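Local coordinates for protein putative transcriptional regulator (TetR/AcrR family) (Acinetobacter sp., PDB 3KNW) that probably binds DNA as a transcriptional regulator of the TetR/AcrR family, with a helix-turn-helix domain joined to an all-helical C-terminal domain, at residues Q79-E84 / M92-C97; Y170-G175 / F190-S195. All blocks are in the same frame, centred on the assembly; numbering follows the deposited sequence.

After the N-terminal helices, which include the predicted helix-turn-helix, the chain runs along helix 58-81, turns, and continues into helix 87-100. Contact 1 closes this short turn by setting the end of helix 58-81 against helix 87-100. The chain then passes through helices 111-119 and 126-153 before contact 2 closes an antiparallel hairpin between helices 162-183 and 187-200. The two contacts follow one another in series, with centres about 16 Å apart. Helix 87-100 joins them: Tyr94 meets Leu80 and Trp81 in contact 1, while Met92, Leu95 and Gln96 pack on Leu193, and Leu95 also on Tyr173. The long helix leading from the predicted DNA-binding end is thereby tied to the helix pair that meets the second subunit.

Contact 1 (Q79-E84 / M92-C97); sequences QLWTTE and MNYLQC
The hydroxyl of Tyr94, whose ring receives the edge of Trp81, is gripped by two hydrogen bonds, one with the hydroxyl of Tyr73 and one with the indole nitrogen of Trp98. These bonds fix the far end of the phenol, while its near end packs against Trp81. The contact joins consecutive helices 58-81 and 87-100 across the short linker between them, in the all-helical fold of a TetR-type regulator. The aromatic pair is an offset edge-to-face one. The six-membered ring of Trp81 and the ring of Tyr94 have centroids 5.8 Å apart and planes at 68°, and Trp81 CZ2 comes to 3.9 Å from Tyr94 CG. With CG anti to the backbone N (chi1 169°), Tyr94 carries its ring away from segment 79-84 and toward Tyr73, earlier on helix 58-81, leaving CB to meet the indole edge near its plane, 3.7 Å from Trp81 NE1. That nitrogen also makes a weak hydrogen bond to the carbonyl oxygen of Lys90, one turn before Tyr94. Helix 126-153 packs on both side chains, with Arg142 and Leu146 touching Trp81, and Leu139 and Met143 touching Tyr94. On the more exposed side of the contact, Leu80 spreads its two methyls over the surface of helix 87-100. CD1 lies beside the Asn93 side chain, whereas CD2 rests on the backbone, 3.8 Å from Tyr94 CA, and reaches one turn further on to lie 4.3 Å from the SG of Cys97.

Contact 2 (Y170-G175 / F190-S195); sequences YQMYLG and FQALES
The phenol ring of Tyr173 has the methyl of Ala192 over one face, a CH-pi contact in which Ala192 CB stands 3.9 Å from the ring centroid and 14° off the ring normal. The methyl sits toward the hydroxyl end of the ring, with Ala192 CB 3.8 Å from Tyr173 CZ. The ring lies beside helix 187-200, and its hydroxyl reaches the neighbouring Leu193, where Tyr173 OH is 3.5 Å from Leu193 CD2. A second flat group, the amide of Gln191, lies on helix 187-200 itself: its NE2 donates to Ser195 OG one turn later, at 3.0 Å, with the acceptor almost in the amide plane. The two helices run antiparallel, the axes of segments 170-175 and 190-195 at 161° with a closest approach of 9.7 Å, forming the C-terminal hairpin that in TetR-family proteins commonly supplies the helices of a dimer interface. In keeping with this, Met172 and Gln171 pack on Gln171 and Met172 of the second subunit, and Ser195 on its Val168. Selenomethionine Met172 extends toward helix 187-200 with CG anti to the backbone N, then turns about the CG-SE bond (chi3 80°), which lays CE alongside the Ala192 backbone, 3.5 Å from Ala192 O. The selenium approaches the next turn, at 4.3 Å from Ser195 CB. Thr196 completes the polar end of the ring: its OG1 is hydrogen-bonded both to Tyr173 OH and to Ala192 O.

Contact 1 (Q79-E84 / M92-C97)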
# COMPACT_ATOMS: atom_id res chain seq x y z
N GLN A 79 17.68 3.08 -18.70
CA GLN A 79 17.61 4.32 -19.49
C GLN A 79 17.65 5.56 -18.60
O GLN A 79 18.57 6.33 -18.65
CB GLN A 79 16.34 4.38 -20.35
CG GLN A 79 16.02 3.10 -21.11
CD GLN A 79 15.15 3.35 -22.33
OE1 GLN A 79 14.01 2.85 -22.41
NE2 GLN A 79 15.67 4.14 -23.29
N LEU A 80 16.64 5.73 -17.76
CA LEU A 80 16.57 6.84 -16.81
C LEU A 80 17.93 7.12 -16.11
O LEU A 80 18.28 8.29 -15.89
CB LEU A 80 15.47 6.55 -15.76
CG LEU A 80 14.53 7.64 -15.22
CD1 LEU A 80 14.07 8.69 -16.26
CD2 LEU A 80 13.30 6.97 -14.58
N TRP A 81 18.68 6.07 -15.80
CA TRP A 81 19.88 6.18 -14.94
C TRP A 81 21.26 6.08 -15.61
O TRP A 81 22.29 6.18 -14.93
CB TRP A 81 19.79 5.17 -13.80
CG TRP A 81 18.71 5.46 -12.81
CD1 TRP A 81 17.95 6.61 -12.71
CD2 TRP A 81 18.30 4.62 -11.73
NE1 TRP A 81 17.09 6.51 -11.63
CE2 TRP A 81 17.29 5.29 -11.03
CE3 TRP A 81 18.70 3.35 -11.29
CZ2 TRP A 81 16.66 4.74 -9.92
CZ3 TRP A 81 18.08 2.80 -10.19
CH2 TRP A 81 17.07 3.49 -9.52
N THR A 82 21.30 5.88 -16.92
CA THR A 82 22.59 5.98 -17.61
C THR A 82 22.60 7.25 -18.49
O THR A 82 22.61 7.22 -19.72
CB THR A 82 22.98 4.67 -18.35
OG1 THR A 82 21.92 4.25 -19.23
CG2 THR A 82 23.28 3.55 -17.31
N THR A 83 22.52 8.38 -17.78
CA THR A 83 22.87 9.68 -18.29
C THR A 83 24.07 10.13 -17.45
O THR A 83 24.54 9.38 -16.59
CB THR A 83 21.70 10.70 -18.17
OG1 THR A 83 20.46 10.02 -18.38
CG2 THR A 83 21.86 11.85 -19.23
N GLU A 84 24.60 11.31 -17.73
CA GLU A 84 25.78 11.75 -17.02
C GLU A 84 25.37 12.87 -16.09
O GLU A 84 25.88 13.99 -16.17
CB GLU A 84 26.91 12.14 -17.99
CG GLU A 84 28.32 12.17 -17.33
CD GLU A 84 29.02 10.78 -17.19
OE1 GLU A 84 28.46 9.74 -17.61
OE2 GLU A 84 30.17 10.74 -16.66
N MSE A 92 15.90 11.48 -8.02
CA MSE A 92 14.74 12.39 -8.00
C MSE A 92 13.99 12.24 -9.30
O MSE A 92 12.80 12.29 -9.33
CB MSE A 92 15.15 13.84 -7.78
CG MSE A 92 15.66 14.13 -6.37
SE MSE A 92 14.48 13.60 -4.95
CE MSE A 92 12.85 14.54 -5.52
N ASN A 93 14.70 11.97 -10.36
CA ASN A 93 14.06 11.64 -11.62
C ASN A 93 13.08 10.47 -11.57
O ASN A 93 11.90 10.62 -11.88
CB ASN A 93 15.15 11.26 -12.59
CG ASN A 93 15.25 12.15 -13.68
OD1 ASN A 93 16.09 13.06 -13.68
ND2 ASN A 93 14.41 11.90 -14.68
N TYR A 94 13.62 9.30 -11.23
CA TYR A 94 12.84 8.10 -10.99
C TYR A 94 11.60 8.34 -10.14
O TYR A 94 10.50 7.99 -10.53
CB TYR A 94 13.68 7.06 -10.26
CG TYR A 94 12.89 5.89 -9.74
CD1 TYR A 94 12.33 4.98 -10.60
CD2 TYR A 94 12.70 5.71 -8.37
CE1 TYR A 94 11.60 3.92 -10.12
CE2 TYR A 94 11.97 4.65 -7.88
CZ TYR A 94 11.42 3.75 -8.77
OH TYR A 94 10.69 2.68 -8.30
N LEU A 95 11.79 8.94 -9.00
CA LEU A 95 10.70 9.20 -8.10
C LEU A 95 9.67 10.13 -8.72
O LEU A 95 8.44 9.99 -8.50
CB LEU A 95 11.25 9.85 -6.80
CG LEU A 95 12.23 8.99 -6.00
CD1 LEU A 95 12.71 9.72 -4.67
CD2 LEU A 95 11.66 7.59 -5.70
N GLN A 96 10.17 11.12 -9.47
CA GLN A 96 9.30 12.10 -10.06
C GLN A 96 8.41 11.42 -11.09
O GLN A 96 7.24 11.81 -11.23
CB GLN A 96 10.08 13.33 -10.61
CG GLN A 96 9.68 14.63 -9.86
CD GLN A 96 10.81 15.66 -9.62
OE1 GLN A 96 12.00 15.43 -9.92
NE2 GLN A 96 10.43 16.83 -9.08
N CYS A 97 8.98 10.41 -11.76
CA CYS A 97 8.27 9.51 -12.65
C CYS A 97 7.22 8.66 -11.91
O CYS A 97 6.12 8.46 -12.44
CB CYS A 97 9.27 8.59 -13.42
SG CYS A 97 9.63 9.16 -15.05

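Contact 2 (Y170-G175 / F190-S195)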
# COMPACT_ATOMS: atom_id res chain seq x y z
N TYR A 170 11.46 4.04 -0.30
CA TYR A 170 10.54 3.18 -1.02
C TYR A 170 9.23 2.90 -0.22
O TYR A 170 8.15 2.87 -0.79
CB TYR A 170 11.21 1.91 -1.48
CG TYR A 170 10.35 1.10 -2.41
CD1 TYR A 170 10.31 1.35 -3.76
CD2 TYR A 170 9.61 0.05 -1.94
CE1 TYR A 170 9.54 0.57 -4.63
CE2 TYR A 170 8.83 -0.73 -2.82
CZ TYR A 170 8.83 -0.48 -4.15
OH TYR A 170 8.05 -1.24 -5.00
N GLN A 171 9.33 2.77 1.08
CA GLN A 171 8.16 2.54 1.89
C GLN A 171 7.25 3.73 1.87
O GLN A 171 6.07 3.56 1.71
CB GLN A 171 8.54 2.23 3.31
CG GLN A 171 9.00 0.80 3.48
CD GLN A 171 9.59 0.51 4.82
OE1 GLN A 171 10.21 -0.51 5.02
NE2 GLN A 171 9.40 1.39 5.74
N MSE A 172 7.79 4.94 2.02
CA MSE A 172 7.01 6.18 2.00
C MSE A 172 6.35 6.41 0.70
O MSE A 172 5.20 6.83 0.68
CB MSE A 172 7.88 7.38 2.34
CG MSE A 172 7.20 8.77 2.19
SE MSE A 172 8.53 10.10 2.69
CE MSE A 172 9.53 10.18 1.09
N TYR A 173 7.00 6.06 -0.42
CA TYR A 173 6.30 6.22 -1.70
C TYR A 173 5.18 5.26 -1.90
O TYR A 173 4.12 5.65 -2.37
CB TYR A 173 7.26 6.21 -2.89
CG TYR A 173 7.89 7.56 -3.08
CD1 TYR A 173 8.85 8.05 -2.18
CD2 TYR A 173 7.51 8.39 -4.11
CE1 TYR A 173 9.47 9.27 -2.36
CE2 TYR A 173 8.14 9.65 -4.27
CZ TYR A 173 9.08 10.08 -3.38
OH TYR A 173 9.66 11.33 -3.55
N LEU A 174 5.33 3.99 -1.53
CA LEU A 174 4.21 3.05 -1.60
C LEU A 174 3.02 3.50 -0.75
O LEU A 174 1.88 3.40 -1.16
CB LEU A 174 4.62 1.72 -1.12
CG LEU A 174 5.54 0.91 -2.02
CD1 LEU A 174 6.03 -0.29 -1.24
CD2 LEU A 174 4.85 0.49 -3.26
N GLY A 175 3.29 4.06 0.41
CA GLY A 175 2.19 4.46 1.26
C GLY A 175 1.49 5.74 0.77
O GLY A 175 0.26 5.84 0.90
N PHE A 190 2.93 14.12 -3.97
CA PHE A 190 3.58 15.41 -4.01
C PHE A 190 4.33 15.73 -2.73
O PHE A 190 5.43 16.33 -2.78
CB PHE A 190 2.60 16.53 -4.34
CG PHE A 190 1.81 16.33 -5.65
CD1 PHE A 190 2.35 15.65 -6.73
CD2 PHE A 190 0.54 16.88 -5.79
CE1 PHE A 190 1.65 15.49 -7.88
CE2 PHE A 190 -0.19 16.71 -6.94
CZ PHE A 190 0.35 16.04 -8.00
N GLN A 191 3.77 15.38 -1.58
CA GLN A 191 4.46 15.72 -0.32
C GLN A 191 5.71 14.79 -0.19
O GLN A 191 6.78 15.29 0.10
CB GLN A 191 3.53 15.63 0.90
CG GLN A 191 4.20 15.96 2.29
CD GLN A 191 5.06 17.23 2.26
OE1 GLN A 191 4.58 18.35 1.96
NE2 GLN A 191 6.36 17.05 2.52
N ALA A 192 5.57 13.49 -0.46
CA ALA A 192 6.70 12.55 -0.49
C ALA A 192 7.90 13.12 -1.29
O ALA A 192 9.06 13.00 -0.87
CB ALA A 192 6.27 11.24 -1.17
N LEU A 193 7.59 13.67 -2.47
CA LEU A 193 8.59 14.37 -3.29
C LEU A 193 9.32 15.45 -2.51
O LEU A 193 10.53 15.51 -2.49
CB LEU A 193 7.98 14.97 -4.57
CG LEU A 193 7.85 13.98 -5.75
CD1 LEU A 193 7.07 14.58 -6.93
CD2 LEU A 193 9.26 13.50 -6.22
N GLU A 194 8.56 16.29 -1.84
CA GLU A 194 9.15 17.43 -1.15
C GLU A 194 9.95 16.91 0.05
O GLU A 194 11.03 17.37 0.32
CB GLU A 194 8.09 18.50 -0.78
CG GLU A 194 8.68 19.87 -0.43
CD GLU A 194 9.55 20.51 -1.56
OE1 GLU A 194 10.44 21.36 -1.25
OE2 GLU A 194 9.32 20.18 -2.76
N SER A 195 9.44 15.88 0.69
CA SER A 195 10.12 15.24 1.78
C SER A 195 11.41 14.48 1.44
O SER A 195 12.35 14.52 2.22
CB SER A 195 9.13 14.34 2.51
OG SER A 195 8.48 15.16 3.48